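Local coordinates for protein AlyQ (Persicobacter sp. CCB-QB2, PDB 5XNR) that probably cleaves alginate by beta-elimination through its lyase domain, joined to a carbohydrate-binding module of the CBM32 type, at residues A[210-215]-A[359-364]; A[241-246]-A[379-384]; A[72-77]-A[85-90]. All coordinates share one frame; numbering follows the deposited sequence.

Contact 1. Residues A[210-215]-A[359-364]; sequences YVRSEL and GNYTQS. With PO4 (phosphate ion), chain E.
R212 and Y361 form a non-hydrogen-bonded pair on antiparallel strands of the concanavalin-like beta sandwich of the lyase domain, and their side chains stack. Bent at chi2 (-124°) and chi3 (-62°), the R212 chain lays its guanidinium flat over one ring face, the planes 21° apart; R212 CZ is 3.8 Å from the Y361 ring centroid, a cation-pi contact. Over the opposite face comes Q363 NE2, which donates to Y361 O at 3.0 Å, so the ring is held between two nitrogen groups. E214 fixes the rotation of the guanidinium: R212 NE and NH2 both donate to E214 OE2, at 3.0 and 3.2 Å, with that oxygen in the guanidinium plane. At the far end the Y210 ring lies with one face on Q363 C, and Y210 OH donates to O3 of a phosphate (2.8 Å), probably from the crystallisation liquor and also bound by K249 and R272. With an alanine in place of Y210, the phosphate would probably lose its hydroxyl donor and Q363 its ring cover. Behind this layer the backbone pairs V211 with T362, and T362 OG1 donates in plane, on a lone pair, to N360 OD1 at 2.6 Å.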
# COMPACT_ATOMS: atom_id res chain seq x y z
N TYR A 210 -24.51 4.90 -9.68
CA TYR A 210 -23.28 4.59 -8.93
C TYR A 210 -22.26 5.70 -9.19
O TYR A 210 -22.46 6.59 -10.03
CB TYR A 210 -22.75 3.19 -9.24
CG TYR A 210 -23.67 2.06 -8.82
CD1 TYR A 210 -24.33 2.07 -7.61
CD2 TYR A 210 -23.89 0.98 -9.67
CE1 TYR A 210 -25.18 1.03 -7.24
CE2 TYR A 210 -24.74 -0.05 -9.32
CZ TYR A 210 -25.40 -0.03 -8.11
OH TYR A 210 -26.24 -1.05 -7.78
N VAL A 211 -21.17 5.65 -8.43
CA VAL A 211 -20.35 6.81 -8.19
C VAL A 211 -18.94 6.47 -8.65
O VAL A 211 -18.40 5.46 -8.19
CB VAL A 211 -20.40 7.17 -6.69
CG1 VAL A 211 -19.63 8.43 -6.37
CG2 VAL A 211 -21.83 7.31 -6.18
N ARG A 212 -18.33 7.29 -9.51
CA ARG A 212 -16.98 6.99 -9.97
C ARG A 212 -16.02 8.17 -9.74
O ARG A 212 -16.37 9.32 -9.91
CB ARG A 212 -16.99 6.60 -11.45
CG ARG A 212 -17.27 7.73 -12.43
CD ARG A 212 -18.46 7.42 -13.35
NE ARG A 212 -18.29 6.26 -14.21
CZ ARG A 212 -19.28 5.48 -14.64
NH1 ARG A 212 -20.54 5.87 -14.54
NH2 ARG A 212 -19.01 4.29 -15.15
N SER A 213 -14.80 7.83 -9.39
CA SER A 213 -13.68 8.68 -9.72
C SER A 213 -12.70 7.88 -10.59
O SER A 213 -11.94 7.10 -10.06
CB SER A 213 -13.02 9.22 -8.48
OG SER A 213 -11.94 10.07 -8.83
N GLU A 214 -12.73 8.05 -11.91
CA GLU A 214 -12.00 7.09 -12.78
C GLU A 214 -11.66 7.70 -14.15
O GLU A 214 -12.35 8.58 -14.66
CB GLU A 214 -12.84 5.81 -12.90
CG GLU A 214 -13.93 5.84 -13.95
CD GLU A 214 -14.66 4.51 -14.16
OE1 GLU A 214 -14.04 3.42 -14.00
OE2 GLU A 214 -15.85 4.58 -14.51
N LEU A 215 -10.60 7.16 -14.76
CA LEU A 215 -10.07 7.63 -16.07
C LEU A 215 -10.73 6.89 -17.24
O LEU A 215 -10.93 5.71 -17.15
CB LEU A 215 -8.56 7.38 -16.13
CG LEU A 215 -7.73 8.08 -15.05
CD1 LEU A 215 -6.27 7.63 -15.11
CD2 LEU A 215 -7.85 9.59 -15.17
N GLY A 359 -9.12 3.19 -12.51
CA GLY A 359 -9.46 3.96 -11.35
C GLY A 359 -10.51 3.27 -10.51
O GLY A 359 -10.44 2.05 -10.29
N ASN A 360 -11.53 4.03 -10.12
CA ASN A 360 -12.49 3.65 -9.06
C ASN A 360 -13.93 3.92 -9.52
O ASN A 360 -14.34 5.08 -9.63
CB ASN A 360 -12.17 4.40 -7.77
CG ASN A 360 -13.23 4.29 -6.69
OD1 ASN A 360 -14.31 3.72 -6.92
ND2 ASN A 360 -12.91 4.83 -5.51
N TYR A 361 -14.68 2.85 -9.76
CA TYR A 361 -16.14 2.96 -9.98
C TYR A 361 -16.88 2.25 -8.84
O TYR A 361 -17.02 1.03 -8.88
CB TYR A 361 -16.51 2.34 -11.34
CG TYR A 361 -17.95 2.43 -11.78
CD1 TYR A 361 -18.82 3.42 -11.32
CD2 TYR A 361 -18.44 1.56 -12.75
CE1 TYR A 361 -20.13 3.50 -11.78
CE2 TYR A 361 -19.74 1.64 -13.22
CZ TYR A 361 -20.60 2.61 -12.74
OH TYR A 361 -21.89 2.65 -13.19
N THR A 362 -17.34 2.99 -7.84
CA THR A 362 -17.88 2.37 -6.63
C THR A 362 -19.33 1.97 -6.90
O THR A 362 -20.15 2.83 -7.31
CB THR A 362 -17.72 3.30 -5.42
OG1 THR A 362 -16.32 3.49 -5.23
CG2 THR A 362 -18.35 2.77 -4.15
N GLN A 363 -19.67 0.70 -6.68
CA GLN A 363 -21.02 0.25 -6.97
C GLN A 363 -21.94 0.48 -5.76
O GLN A 363 -22.59 -0.45 -5.29
CB GLN A 363 -21.00 -1.22 -7.38
CG GLN A 363 -20.06 -1.53 -8.53
CD GLN A 363 -20.44 -0.83 -9.80
OE1 GLN A 363 -21.37 -1.22 -10.51
NE2 GLN A 363 -19.69 0.23 -10.11
N SER A 364 -22.01 1.71 -5.23
CA SER A 364 -23.02 2.03 -4.20
C SER A 364 -23.50 3.47 -4.37
O SER A 364 -23.00 4.19 -5.24
CB SER A 364 -22.51 1.78 -2.80
OG SER A 364 -23.60 1.77 -1.89
P PO4 E . -25.66 -4.40 -8.91
O1 PO4 E . -24.35 -4.00 -8.29
O2 PO4 E . -26.52 -5.04 -7.82
O3 PO4 E . -26.38 -3.18 -9.52
O4 PO4 E . -25.44 -5.38 -10.04

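Contact 2. Residues A[241-246]-A[379-384]; sequences AITQLP and YGEVVV
Q244 lays its aliphatic part over one face of the Y379 ring, a CH-pi contact in which Q244 CG is 3.8 Å from the Y379 ring centroid, 27° off the ring normal. The Y379 side chain leaves the backbone pointing away from the 241-246 strand, but its CG sits between the backbone N and the carbonyl carbon (chi1 61°), and this carries the ring back over Q244. The bend of the Q244 chain at chi2 (84°) only sets where the amide goes, across the ring with the two planes far from parallel.

E381 is the third heavily covered residue, and it marks a classic beta bulge: T243 and Q244 both stand opposite it. E381 O receives T243 N at 2.9 Å and Q244 N more weakly at 3.4 Å, while E381 N donates to Q244 O at 2.9 Å. The extra residue turns the T243 side chain toward the partner strand, where T243 OG1 donates to E381 OE2 at a modelled 2.5 Å, so short that the exact length is doubtful. Its methyl is also packed hard, with T243 CG2 only 3.4 Å from V383 CG2. E381 OE1 forms a salt bridge with R195, whose guanidinium also makes a cation-pi contact with Y379, tying two of the three residues to one arginine. Before the bulge the pairing is regular: A241 with V383 is hydrogen-bonded, I242 with V382 non-hydrogen-bonded.

Strand 379-392 runs between 233-244 and 192-197 in an antiparallel sheet of the lyase domain, pairing with 192-197 through G380 to A196 and V382 to F194. On the side away from E381, I242 and V382 lie side by side and reach L252 of strand 251-254, in the other sheet of the sandwich.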
# COMPACT_ATOMS: atom_id res chain seq x y z
N ALA A 241 -3.86 -0.70 -5.27
CA ALA A 241 -4.49 -1.36 -4.12
C ALA A 241 -5.90 -0.80 -3.97
O ALA A 241 -6.14 0.39 -4.18
CB ALA A 241 -3.68 -1.16 -2.87
N ILE A 242 -6.84 -1.68 -3.67
CA ILE A 242 -8.15 -1.20 -3.31
C ILE A 242 -8.11 -1.03 -1.80
O ILE A 242 -7.85 -2.01 -1.09
CB ILE A 242 -9.26 -2.16 -3.74
CG1 ILE A 242 -9.27 -2.41 -5.25
CG2 ILE A 242 -10.60 -1.64 -3.23
CD1 ILE A 242 -10.03 -3.66 -5.67
N THR A 243 -8.33 0.20 -1.34
CA THR A 243 -8.06 0.55 0.05
C THR A 243 -9.35 0.76 0.85
O THR A 243 -9.30 0.75 2.08
CB THR A 243 -7.21 1.82 0.13
OG1 THR A 243 -7.76 2.77 -0.79
CG2 THR A 243 -5.76 1.55 -0.21
N GLN A 244 -10.49 0.99 0.23
CA GLN A 244 -11.71 1.20 1.02
C GLN A 244 -12.94 0.81 0.20
O GLN A 244 -12.94 1.00 -1.01
CB GLN A 244 -11.83 2.67 1.46
CG GLN A 244 -12.92 2.93 2.50
CD GLN A 244 -12.45 2.66 3.91
OE1 GLN A 244 -12.26 1.51 4.31
NE2 GLN A 244 -12.25 3.71 4.68
N LEU A 245 -13.97 0.31 0.89
CA LEU A 245 -15.31 0.05 0.32
C LEU A 245 -16.38 0.74 1.17
O LEU A 245 -16.19 0.93 2.38
CB LEU A 245 -15.56 -1.45 0.30
CG LEU A 245 -14.46 -2.28 -0.36
CD1 LEU A 245 -14.43 -3.68 0.21
CD2 LEU A 245 -14.62 -2.29 -1.87
N PRO A 246 -17.54 1.06 0.56
CA PRO A 246 -18.70 1.54 1.31
C PRO A 246 -19.09 0.57 2.43
O PRO A 246 -18.51 -0.53 2.57
CB PRO A 246 -19.82 1.67 0.28
CG PRO A 246 -19.08 1.91 -1.00
CD PRO A 246 -17.89 0.98 -0.86
N TYR A 379 -16.95 5.52 1.67
CA TYR A 379 -16.41 5.81 0.34
C TYR A 379 -15.70 4.57 -0.20
O TYR A 379 -15.23 3.73 0.58
CB TYR A 379 -15.44 6.99 0.39
CG TYR A 379 -14.21 6.83 1.25
CD1 TYR A 379 -13.08 6.18 0.79
CD2 TYR A 379 -14.16 7.36 2.53
CE1 TYR A 379 -11.94 6.06 1.57
CE2 TYR A 379 -13.04 7.24 3.33
CZ TYR A 379 -11.92 6.59 2.85
OH TYR A 379 -10.82 6.47 3.64
N GLY A 380 -15.62 4.47 -1.53
CA GLY A 380 -14.73 3.51 -2.17
C GLY A 380 -13.41 4.17 -2.51
O GLY A 380 -13.39 5.36 -2.79
N GLU A 381 -12.32 3.43 -2.48
CA GLU A 381 -11.04 4.04 -2.79
C GLU A 381 -10.07 3.02 -3.43
O GLU A 381 -9.99 1.87 -3.03
CB GLU A 381 -10.43 4.61 -1.52
CG GLU A 381 -9.11 5.33 -1.75
CD GLU A 381 -8.48 5.85 -0.47
OE1 GLU A 381 -8.79 7.00 -0.08
OE2 GLU A 381 -7.72 5.09 0.14
N VAL A 382 -9.29 3.54 -4.37
CA VAL A 382 -8.32 2.79 -5.18
C VAL A 382 -7.07 3.65 -5.32
O VAL A 382 -7.15 4.82 -5.69
CB VAL A 382 -8.90 2.40 -6.56
CG1 VAL A 382 -7.88 1.77 -7.49
CG2 VAL A 382 -10.08 1.46 -6.42
N VAL A 383 -5.94 3.05 -5.00
CA VAL A 383 -4.64 3.69 -5.03
C VAL A 383 -3.85 3.05 -6.17
O VAL A 383 -3.60 1.84 -6.12
CB VAL A 383 -3.88 3.53 -3.69
CG1 VAL A 383 -2.63 4.39 -3.68
CG2 VAL A 383 -4.73 3.86 -2.47
N VAL A 384 -3.43 3.86 -7.14
CA VAL A 384 -2.74 3.38 -8.35
C VAL A 384 -1.28 3.85 -8.34
O VAL A 384 -1.01 5.03 -8.42
CB VAL A 384 -3.45 3.86 -9.63
CG1 VAL A 384 -2.66 3.45 -10.85
CG2 VAL A 384 -4.86 3.35 -9.72

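Contact 3. Residues A[72-77]-A[85-90]; sequences FSISLG and EVYSGT
Strands 72-77 and 85-90 run antiparallel, their axes 4.6 Å apart with directions at 167°, joined by backbone bonds at the F72-G89 and I74-Y87 pairs and from V86 N to I74 O (3.0 Å). The register slips by one between I74 and S75, because V86 is an extra residue in the second strand: a beta bulge in the hairpin. At this point the backbone of V86 leaves the extended region.

On the face carrying F72, I74 and Y87, the side chains are apolar and aromatic. The F72 and Y87 rings are nearly parallel, 13° apart, but slid so far that they barely overlap: centroids are 5.9 Å apart, and the contact is made where F72 CZ meets Y87 CE1 at 3.8 Å. F72 takes the position between its backbone N and carbonyl carbon (chi1 64°), which brings the ring edge up to the far strand, with F72 CE1 3.6 Å from T90 C. Next along, I74 CD1 touches Y87 CB at 4.1 Å. Beyond it, L76 CD1 meets V86 CG2, also at 4.1 Å, the two side chains crossing at about a right angle. The reverse face is polar, with three serines and E85; there S73 CB lies 3.8 Å from S88 CB, and S75 packs on the E85 backbone.

This hairpin closes one side of a five-stranded sheet in the CBM32 beta sandwich: 84-90 is one of its two edge strands within the chain, and 70-77 pairs on its other side with 110-118. The aromatic face packs against the second sheet, F72 meeting W62 and Y101, Y87 meeting Y101, and V86 and L76 reaching F103 on strand 99-103.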
# COMPACT_ATOMS: atom_id res chain seq x y z
N PHE A 72 18.03 7.24 30.58
CA PHE A 72 18.84 6.85 29.42
C PHE A 72 18.60 7.80 28.24
O PHE A 72 17.71 8.66 28.25
CB PHE A 72 18.51 5.41 29.02
CG PHE A 72 17.08 5.27 28.56
CD1 PHE A 72 16.05 5.16 29.48
CD2 PHE A 72 16.76 5.31 27.22
CE1 PHE A 72 14.73 5.11 29.06
CE2 PHE A 72 15.44 5.26 26.79
CZ PHE A 72 14.43 5.17 27.71
N SER A 73 19.41 7.62 27.20
CA SER A 73 19.21 8.29 25.92
C SER A 73 19.63 7.34 24.81
O SER A 73 20.55 6.55 24.99
CB SER A 73 19.99 9.59 25.82
OG SER A 73 21.38 9.35 25.74
N ILE A 74 18.97 7.45 23.67
CA ILE A 74 19.24 6.59 22.54
C ILE A 74 19.85 7.43 21.42
O ILE A 74 19.40 8.53 21.16
CB ILE A 74 17.94 5.92 22.07
CG1 ILE A 74 17.26 5.14 23.20
CG2 ILE A 74 18.20 5.08 20.82
CD1 ILE A 74 15.84 4.73 22.91
N SER A 75 20.86 6.87 20.77
CA SER A 75 21.50 7.54 19.66
C SER A 75 21.79 6.53 18.53
O SER A 75 22.05 5.35 18.75
CB SER A 75 22.73 8.29 20.15
OG SER A 75 23.78 7.41 20.53
N LEU A 76 21.75 7.03 17.29
CA LEU A 76 21.69 6.20 16.08
C LEU A 76 22.66 6.73 15.04
O LEU A 76 22.94 7.91 15.02
CB LEU A 76 20.28 6.28 15.49
CG LEU A 76 19.37 5.12 15.83
CD1 LEU A 76 19.13 5.04 17.33
CD2 LEU A 76 18.05 5.24 15.09
N GLY A 77 23.09 5.85 14.16
CA GLY A 77 23.80 6.25 12.95
C GLY A 77 24.60 5.11 12.34
O GLY A 77 24.54 3.98 12.82
N GLU A 85 21.63 11.75 18.83
CA GLU A 85 20.60 11.48 19.84
C GLU A 85 19.19 11.66 19.22
O GLU A 85 18.95 12.65 18.55
CB GLU A 85 20.82 12.42 21.02
CG GLU A 85 19.74 12.32 22.09
CD GLU A 85 20.04 12.96 23.44
OE1 GLU A 85 21.18 12.84 23.92
OE2 GLU A 85 19.12 13.55 24.01
N VAL A 86 18.27 10.72 19.45
CA VAL A 86 16.89 10.77 18.87
C VAL A 86 15.81 10.63 19.96
O VAL A 86 14.64 10.88 19.69
CB VAL A 86 16.69 9.69 17.79
CG1 VAL A 86 17.54 9.93 16.55
CG2 VAL A 86 16.93 8.29 18.34
N TYR A 87 16.19 10.22 21.17
CA TYR A 87 15.27 9.98 22.27
C TYR A 87 16.06 10.11 23.58
O TYR A 87 17.23 9.80 23.63
CB TYR A 87 14.67 8.58 22.20
CG TYR A 87 13.58 8.33 23.21
CD1 TYR A 87 13.85 7.97 24.52
CD2 TYR A 87 12.24 8.46 22.85
CE1 TYR A 87 12.83 7.76 25.44
CE2 TYR A 87 11.22 8.25 23.76
CZ TYR A 87 11.51 7.90 25.06
OH TYR A 87 10.48 7.70 25.93
N SER A 88 15.41 10.61 24.62
CA SER A 88 16.00 10.62 25.94
C SER A 88 14.87 10.65 26.98
O SER A 88 13.86 11.28 26.79
CB SER A 88 16.92 11.78 26.11
OG SER A 88 16.25 12.81 26.80
N GLY A 89 15.06 9.93 28.06
CA GLY A 89 14.02 9.89 29.06
C GLY A 89 14.32 8.83 30.10
O GLY A 89 15.50 8.51 30.33
N THR A 90 13.24 8.29 30.68
CA THR A 90 13.35 7.41 31.81
C THR A 90 12.44 6.18 31.61
O THR A 90 11.39 6.24 31.02
CB THR A 90 13.04 8.18 33.09
OG1 THR A 90 11.75 8.78 32.91
CG2 THR A 90 14.08 9.25 33.38

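Contact 3 comes first along the chain and lies in the CBM32 module; contacts 1 and 2 share the alginate lyase domain. The centre of contact 3 lies about 48 Å from that of contact 1 and about 39 Å from that of contact 2, without touching, as expected of separate modules. Contacts 1 and 2 have centres only 10 Å apart and alternate in sequence, 210-215, 241-246, 359-364, 379-384, so each ties an earlier strand to a later one. They belong to two different sheets of the sandwich, which meet here: N360 ND2 lies 2.8 Å from G380 O, a probable but weak hydrogen bond, and T362 CG2 packs 3.3 Å from P246 CG.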